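Local coordinates for putative peptidyl-arginine deiminase family protein (Campylobacter jejuni subsp. jejuni serotype O:2, PDB 6B10) that probably hydrolyses agmatine to N-carbamoylputrescine as an agmatine deiminase, a step in polyamine biosynthesis leading to putrescine, at residues S12-E15 with W16-Q19; M239-E242 with L243-T246; N289-I292 with I293-L297. All blocks are in the same frame, centred on the assembly; numbering follows the deposited sequence.

Contact 1 of 3, residues S12-E15 with W16-Q19; sequences SIPE and WSEQ
W16 takes the torsion that sets CG between its backbone N and carbonyl carbon (chi1 61°), and this folds the indole back over P14, two residues earlier in the chain. Both belong to a type I beta turn, P14 to S17, in the loop between strands 10-11 and 19-25. The result is a proline-aromatic CH-pi contact: P14 CB sits over the face of the W16 six-membered ring, 3.5 Å from its centroid and 10° off the ring normal, while P14 CG lies nearer the CE2 and NE1 side. The two side chains cross at about a right angle. The turn itself is closed by S17 N, which donates to P14 O at 3.1 Å. S17 OG packs against the other end of the proline ring, 3.4 Å from P14 CD, and S17 CB meets I13 CG2 at 3.7 Å.

E15 points the other way, its extended chain carrying the carboxylate to R213, H322 and the backbone N of F275, so the indole and the carboxylate leave the turn in different directions. Q19, whose OE1 accepts from N327 and Q55, opens strand 19-25 and reaches back toward the turn. Q19 NE2 donates to F275 O and also makes a weak, bent bond to E15 O, 2.8 Å long with an N-H...O angle of 119°.

Contact 2 of 3, residues M239-E242 with L243-T246; sequences MKEE and LKKT
From M239 the backbone runs through the closing part of helix 233-244 and on into the turn that follows: L243 N donates to M239 O at 3.0 Å and K244 N to K240 O at 2.9 Å, after which K245 N bonds to E242 O, three residues back. This helix is the crossover of a beta-alpha-beta unit, joining strands 219-224 and 249-254. On its outer side E241 and K244 lie side by side and point the same way. E241 bends at CB-CG (chi2 -56°), which turns its carboxylate along the helix to K244; the salt bridge runs from K244 NZ to E241 OE2 at 3.1 Å, on the syn side and 27° out of the carboxylate plane. K245 curls back as well, so that its CD lies 3.1 Å from E241 O.

K240 extends away to a salt bridge with E252 of the following strand, and its CG meets the aliphatic part of K244, 4.1 Å from K244 CD. E242 is likewise held from outside, its two carboxylate oxygens accepting from the backbone N atoms of E195 and N196. The buried side belongs to M239 and L243, which rest on H222 and L194, with M239 CG 4.4 Å from L243 CD1. Farther along, L243 O accepts two bonds from a single residue, one from T246 N and a shorter one, 2.7 Å, from T246 OG1.

Contact 3 of 3, residues N289-I292 with I293-L297; sequences NDEI and IAKRL
Helix 289-300 is the crossover of a beta-alpha-beta unit between strands 279-284 and 305-310, and its first two turns illustrate how side chains four residues apart pair along an alpha-helix. I292 and R296 form one such pair, lying side by side and pointing the same way. With its CG anti to the backbone N (chi1 -155°) and a bend at chi3, R296 brings its guanidinium over I292, whose CG2 covers one face 3.6 Å above the plane, offset toward the rim on the NH2 side. The methyl thus packs on the flat group while R296 NH1 donates to the carbonyl of E252, linking the helix to strand 249-254.

E291 and K295 make the second pair, on the exposed side. Their chains approach at a slant. K295 bends at chi3 and lays its CE 3.7 Å from E291 CG, so that the two chains touch through carbon as well as through charge. The salt bridge, K295 NZ to E291 OE2 at 3.2 Å, comes from above the carboxylate plane, 39° out of it.

Toward the interior, I293 lies against V282 and P254, with its CG1 close over two carbonyls of the preceding turn, 3.2 Å from N289 O and 3.4 Å from D290 O. D290, in the first turn, turns toward the chain that precedes the helix: its OD1 accepts from Y270 OH and from the backbone N of Y285. Regular i to i+4 bonds run beneath all these side chains: N289 O, D290 O, E291 O and I292 O are each met by the backbone N four residues on. The first of them is also the straightest, I293 N to N289 O at 2.9 Å with an N-H...O angle of 168°.

Overall arrangement
The three contacts lie in series along one chain and do not touch, their centres 21 to 24 Å apart. Contact 1 is a surface turn between two strands, built on a proline-aromatic contact and on polar groups bonded to other parts of the chain. Contacts 2 and 3 are partly buried and belong to crossover helices of two beta-alpha-beta units; each sets apolar residues against strands and a glutamate-lysine salt bridge outside, spaced i to i+3 in contact 2 and i to i+4 in contact 3. Both reach E252 of strand 249-254, through the K240 side chain and the R296 guanidinium respectively.

Contact 1 of 3, residues S12-E15 with W16-Q19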
loop_
_atom_site.group_PDB
_atom_site.type_symbol
_atom_site.label_atom_id
_atom_site.label_comp_id
_atom_site.label_asym_id
_atom_site.label_seq_id
_atom_site.Cartn_x
_atom_site.Cartn_y
_atom_site.Cartn_z
ATOM N N SER A 12 -8.464 7.257 11.737
ATOM C CA SER A 12 -7.689 6.586 10.700
ATOM C C SER A 12 -8.355 6.813 9.336
ATOM O O SER A 12 -9.584 6.935 9.245
ATOM C CB SER A 12 -7.559 5.092 11.008
ATOM O OG SER A 12 -8.828 4.465 11.145
ATOM N N ILE A 13 -7.535 6.871 8.285
ATOM C CA ILE A 13 -7.999 7.257 6.953
ATOM C C ILE A 13 -7.955 6.061 6.015
ATOM O O ILE A 13 -6.895 5.462 5.832
ATOM C CB ILE A 13 -7.130 8.384 6.357
ATOM C CG1 ILE A 13 -7.096 9.599 7.294
ATOM C CG2 ILE A 13 -7.665 8.815 4.998
ATOM C CD1 ILE A 13 -6.078 10.650 6.899
ATOM N N PRO A 14 -9.105 5.707 5.411
ATOM C CA PRO A 14 -9.094 4.672 4.392
ATOM C C PRO A 14 -8.516 5.203 3.087
ATOM O O PRO A 14 -8.580 6.409 2.818
ATOM C CB PRO A 14 -10.573 4.333 4.223
ATOM C CG PRO A 14 -11.277 5.603 4.531
ATOM C CD PRO A 14 -10.436 6.318 5.561
ATOM N N GLU A 15 -7.987 4.300 2.266
ATOM C CA GLU A 15 -7.264 4.695 1.059
ATOM C C GLU A 15 -8.140 5.400 0.022
ATOM O O GLU A 15 -7.639 6.177 -0.799
ATOM C CB GLU A 15 -6.595 3.479 0.434
ATOM C CG GLU A 15 -5.426 3.817 -0.464
ATOM C CD GLU A 15 -4.535 2.614 -0.664
ATOM O OE1 GLU A 15 -3.730 2.330 0.248
ATOM O OE2 GLU A 15 -4.677 1.938 -1.708
ATOM N N TRP A 16 -9.442 5.144 0.061
ATOM C CA TRP A 16 -10.360 5.768 -0.892
ATOM C C TRP A 16 -10.766 7.215 -0.563
ATOM O O TRP A 16 -11.480 7.840 -1.341
ATOM C CB TRP A 16 -11.601 4.895 -1.102
ATOM C CG TRP A 16 -12.413 4.657 0.128
ATOM C CD1 TRP A 16 -13.345 5.491 0.668
ATOM C CD2 TRP A 16 -12.378 3.494 0.959
ATOM N NE1 TRP A 16 -13.889 4.921 1.791
ATOM C CE2 TRP A 16 -13.314 3.692 1.989
ATOM C CE3 TRP A 16 -11.637 2.304 0.935
ATOM C CZ2 TRP A 16 -13.533 2.744 2.993
ATOM C CZ3 TRP A 16 -11.859 1.364 1.921
ATOM C CH2 TRP A 16 -12.796 1.588 2.938
ATOM N N SER A 17 -10.318 7.751 0.571
ATOM C CA SER A 17 -10.515 9.175 0.868
ATOM C C SER A 17 -9.714 10.025 -0.119
ATOM O O SER A 17 -8.710 9.563 -0.690
ATOM C CB SER A 17 -10.083 9.517 2.291
ATOM O OG SER A 17 -10.833 8.789 3.235
ATOM N N GLU A 18 -10.170 11.261 -0.314
ATOM C CA GLU A 18 -9.599 12.155 -1.315
ATOM C C GLU A 18 -8.130 12.437 -1.020
ATOM O O GLU A 18 -7.737 12.612 0.133
ATOM C CB GLU A 18 -10.393 13.468 -1.381
ATOM C CG GLU A 18 -10.055 14.326 -2.594
ATOM C CD GLU A 18 -11.016 15.496 -2.788
ATOM O OE1 GLU A 18 -11.610 15.962 -1.795
ATOM O OE2 GLU A 18 -11.169 15.961 -3.937
ATOM N N GLN A 19 -7.330 12.489 -2.076
ATOM C CA GLN A 19 -5.891 12.614 -1.957
ATOM C C GLN A 19 -5.350 13.814 -2.726
ATOM O O GLN A 19 -5.995 14.325 -3.643
ATOM C CB GLN A 19 -5.220 11.340 -2.488
ATOM C CG GLN A 19 -5.561 10.069 -1.719
ATOM C CD GLN A 19 -5.182 8.810 -2.488
ATOM O OE1 GLN A 19 -4.121 8.751 -3.118
ATOM N NE2 GLN A 19 -6.052 7.798 -2.447
#

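Contact 2 of 3, residues M239-E242 with L243-T246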
loop_
_atom_site.group_PDB
_atom_site.type_symbol
_atom_site.label_atom_id
_atom_site.label_comp_id
_atom_site.label_asym_id
_atom_site.label_seq_id
_atom_site.Cartn_x
_atom_site.Cartn_y
_atom_site.Cartn_z
ATOM N N MET A 239 -7.515 -18.598 5.832
ATOM C CA MET A 239 -7.703 -17.149 5.895
ATOM C C MET A 239 -9.148 -16.778 5.557
ATOM O O MET A 239 -9.737 -15.918 6.207
ATOM C CB MET A 239 -6.740 -16.430 4.949
ATOM C CG MET A 239 -6.660 -14.925 5.180
ATOM S SD MET A 239 -5.594 -14.097 3.986
ATOM C CE MET A 239 -6.623 -14.170 2.523
ATOM N N LYS A 240 -9.715 -17.429 4.545
ATOM C CA LYS A 240 -11.107 -17.185 4.170
ATOM C C LYS A 240 -12.046 -17.423 5.352
ATOM O O LYS A 240 -12.915 -16.596 5.642
ATOM C CB LYS A 240 -11.518 -18.062 2.981
ATOM C CG LYS A 240 -12.926 -17.795 2.468
ATOM C CD LYS A 240 -13.321 -18.780 1.374
ATOM C CE LYS A 240 -14.791 -18.646 1.000
ATOM N NZ LYS A 240 -15.061 -19.126 -0.391
ATOM N N GLU A 241 -11.864 -18.556 6.031
ATOM C CA GLU A 241 -12.703 -18.907 7.182
ATOM C C GLU A 241 -12.611 -17.871 8.298
ATOM O O GLU A 241 -13.635 -17.481 8.861
ATOM C CB GLU A 241 -12.343 -20.303 7.713
ATOM C CG GLU A 241 -12.723 -21.446 6.775
ATOM C CD GLU A 241 -14.197 -21.442 6.411
ATOM O OE1 GLU A 241 -15.021 -21.096 7.283
ATOM O OE2 GLU A 241 -14.536 -21.775 5.253
ATOM N N GLU A 242 -11.390 -17.431 8.611
ATOM C CA GLU A 242 -11.178 -16.325 9.547
ATOM C C GLU A 242 -11.976 -15.087 9.149
ATOM O O GLU A 242 -12.666 -14.485 9.971
ATOM C CB GLU A 242 -9.704 -15.932 9.589
ATOM C CG GLU A 242 -8.899 -16.562 10.696
ATOM C CD GLU A 242 -7.454 -16.139 10.619
ATOM O OE1 GLU A 242 -7.019 -15.330 11.462
ATOM O OE2 GLU A 242 -6.757 -16.594 9.691
ATOM N N LEU A 243 -11.876 -14.709 7.879
ATOM C CA LEU A 243 -12.544 -13.508 7.391
ATOM C C LEU A 243 -14.061 -13.645 7.423
ATOM O O LEU A 243 -14.765 -12.652 7.586
ATOM C CB LEU A 243 -12.056 -13.152 5.983
ATOM C CG LEU A 243 -10.609 -12.629 5.909
ATOM C CD1 LEU A 243 -10.170 -12.455 4.467
ATOM C CD2 LEU A 243 -10.458 -11.321 6.660
ATOM N N LYS A 244 -14.562 -14.871 7.293
ATOM C CA LYS A 244 -16.002 -15.113 7.406
ATOM C C LYS A 244 -16.534 -14.840 8.812
ATOM O O LYS A 244 -17.708 -14.525 8.970
ATOM C CB LYS A 244 -16.362 -16.535 6.947
ATOM C CG LYS A 244 -16.428 -16.654 5.435
ATOM C CD LYS A 244 -16.149 -18.062 4.946
ATOM C CE LYS A 244 -17.269 -19.015 5.313
ATOM N NZ LYS A 244 -17.119 -20.295 4.569
ATOM N N LYS A 245 -15.670 -14.943 9.821
ATOM C CA LYS A 245 -16.060 -14.647 11.211
ATOM C C LYS A 245 -16.198 -13.156 11.518
ATOM O O LYS A 245 -16.837 -12.798 12.504
ATOM C CB LYS A 245 -15.068 -15.261 12.213
ATOM C CG LYS A 245 -15.367 -16.697 12.618
ATOM C CD LYS A 245 -14.698 -17.716 11.715
ATOM C CE LYS A 245 -14.664 -19.088 12.373
ATOM N NZ LYS A 245 -13.818 -20.054 11.618
ATOM N N THR A 246 -15.609 -12.290 10.691
ATOM C CA THR A 246 -15.604 -10.847 10.965
ATOM C C THR A 246 -16.960 -10.176 10.725
ATOM O O THR A 246 -17.232 -9.117 11.282
ATOM C CB THR A 246 -14.559 -10.103 10.105
ATOM O OG1 THR A 246 -14.877 -10.257 8.716
ATOM C CG2 THR A 246 -13.151 -10.623 10.370
#

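Contact 3 of 3, residues N289-I292 with I293-L297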
loop_
_atom_site.group_PDB
_atom_site.type_symbol
_atom_site.label_atom_id
_atom_site.label_comp_id
_atom_site.label_asym_id
_atom_site.label_seq_id
_atom_site.Cartn_x
_atom_site.Cartn_y
_atom_site.Cartn_z
ATOM N N ASN A 289 -7.402 -14.230 -14.866
ATOM C CA ASN A 289 -7.957 -13.672 -13.641
ATOM C C ASN A 289 -7.892 -12.149 -13.562
ATOM O O ASN A 289 -8.621 -11.560 -12.774
ATOM C CB ASN A 289 -7.302 -14.307 -12.412
ATOM C CG ASN A 289 -7.701 -15.760 -12.225
ATOM O OD1 ASN A 289 -8.553 -16.281 -12.936
ATOM N ND2 ASN A 289 -7.087 -16.417 -11.266
ATOM N N ASP A 290 -7.031 -11.525 -14.375
ATOM C CA ASP A 290 -7.004 -10.066 -14.525
ATOM C C ASP A 290 -8.412 -9.556 -14.799
ATOM O O ASP A 290 -8.895 -8.619 -14.155
ATOM C CB ASP A 290 -6.126 -9.632 -15.710
ATOM C CG ASP A 290 -4.635 -9.864 -15.488
ATOM O OD1 ASP A 290 -4.200 -10.288 -14.401
ATOM O OD2 ASP A 290 -3.877 -9.639 -16.446
ATOM N N GLU A 291 -9.052 -10.179 -15.781
ATOM C CA GLU A 291 -10.384 -9.788 -16.197
ATOM C C GLU A 291 -11.413 -10.086 -15.115
ATOM O O GLU A 291 -12.323 -9.299 -14.894
ATOM C CB GLU A 291 -10.773 -10.501 -17.495
ATOM C CG GLU A 291 -12.198 -10.197 -17.934
ATOM C CD GLU A 291 -12.524 -10.653 -19.345
ATOM O OE1 GLU A 291 -11.627 -11.172 -20.048
ATOM O OE2 GLU A 291 -13.696 -10.481 -19.751
ATOM N N ILE A 292 -11.267 -11.223 -14.446
ATOM C CA ILE A 292 -12.224 -11.629 -13.418
ATOM C C ILE A 292 -12.203 -10.653 -12.242
ATOM O O ILE A 292 -13.262 -10.221 -11.768
ATOM C CB ILE A 292 -11.968 -13.079 -12.934
ATOM C CG1 ILE A 292 -12.249 -14.070 -14.077
ATOM C CG2 ILE A 292 -12.843 -13.420 -11.733
ATOM C CD1 ILE A 292 -11.927 -15.508 -13.748
ATOM N N ILE A 293 -11.006 -10.301 -11.772
ATOM C CA ILE A 293 -10.902 -9.426 -10.606
ATOM C C ILE A 293 -11.316 -7.993 -10.942
ATOM O O ILE A 293 -11.951 -7.335 -10.129
ATOM C CB ILE A 293 -9.526 -9.500 -9.908
ATOM C CG1 ILE A 293 -8.386 -9.011 -10.808
ATOM C CG2 ILE A 293 -9.267 -10.927 -9.423
ATOM C CD1 ILE A 293 -7.861 -7.641 -10.450
ATOM N N ALA A 294 -11.011 -7.539 -12.159
ATOM C CA ALA A 294 -11.380 -6.187 -12.594
ATOM C C ALA A 294 -12.895 -6.006 -12.685
ATOM O O ALA A 294 -13.423 -4.989 -12.246
ATOM C CB ALA A 294 -10.732 -5.855 -13.929
ATOM N N LYS A 295 -13.589 -6.985 -13.258
ATOM C CA LYS A 295 -15.056 -6.931 -13.347
ATOM C C LYS A 295 -15.687 -7.000 -11.963
ATOM O O LYS A 295 -16.609 -6.246 -11.655
ATOM C CB LYS A 295 -15.596 -8.063 -14.229
ATOM C CG LYS A 295 -15.198 -7.912 -15.684
ATOM C CD LYS A 295 -15.887 -8.922 -16.588
ATOM C CE LYS A 295 -15.452 -10.337 -16.283
ATOM N NZ LYS A 295 -15.711 -11.233 -17.448
ATOM N N ARG A 296 -15.163 -7.892 -11.130
ATOM C CA ARG A 296 -15.661 -8.084 -9.772
ATOM C C ARG A 296 -15.493 -6.816 -8.929
ATOM O O ARG A 296 -16.462 -6.329 -8.326
ATOM C CB ARG A 296 -14.929 -9.261 -9.123
ATOM C CG ARG A 296 -15.680 -9.963 -8.012
ATOM C CD ARG A 296 -14.946 -11.240 -7.604
ATOM N NE ARG A 296 -15.326 -12.389 -8.423
ATOM C CZ ARG A 296 -14.722 -13.576 -8.406
ATOM N NH1 ARG A 296 -13.667 -13.803 -7.629
ATOM N NH2 ARG A 296 -15.178 -14.546 -9.183
ATOM N N LEU A 297 -14.279 -6.265 -8.910
ATOM C CA LEU A 297 -14.013 -5.045 -8.153
ATOM C C LEU A 297 -14.793 -3.847 -8.705
ATOM O O LEU A 297 -15.288 -3.016 -7.945
ATOM C CB LEU A 297 -12.517 -4.729 -8.154
ATOM C CG LEU A 297 -11.612 -5.604 -7.281
ATOM C CD1 LEU A 297 -10.155 -5.415 -7.671
ATOM C CD2 LEU A 297 -11.803 -5.282 -5.811
#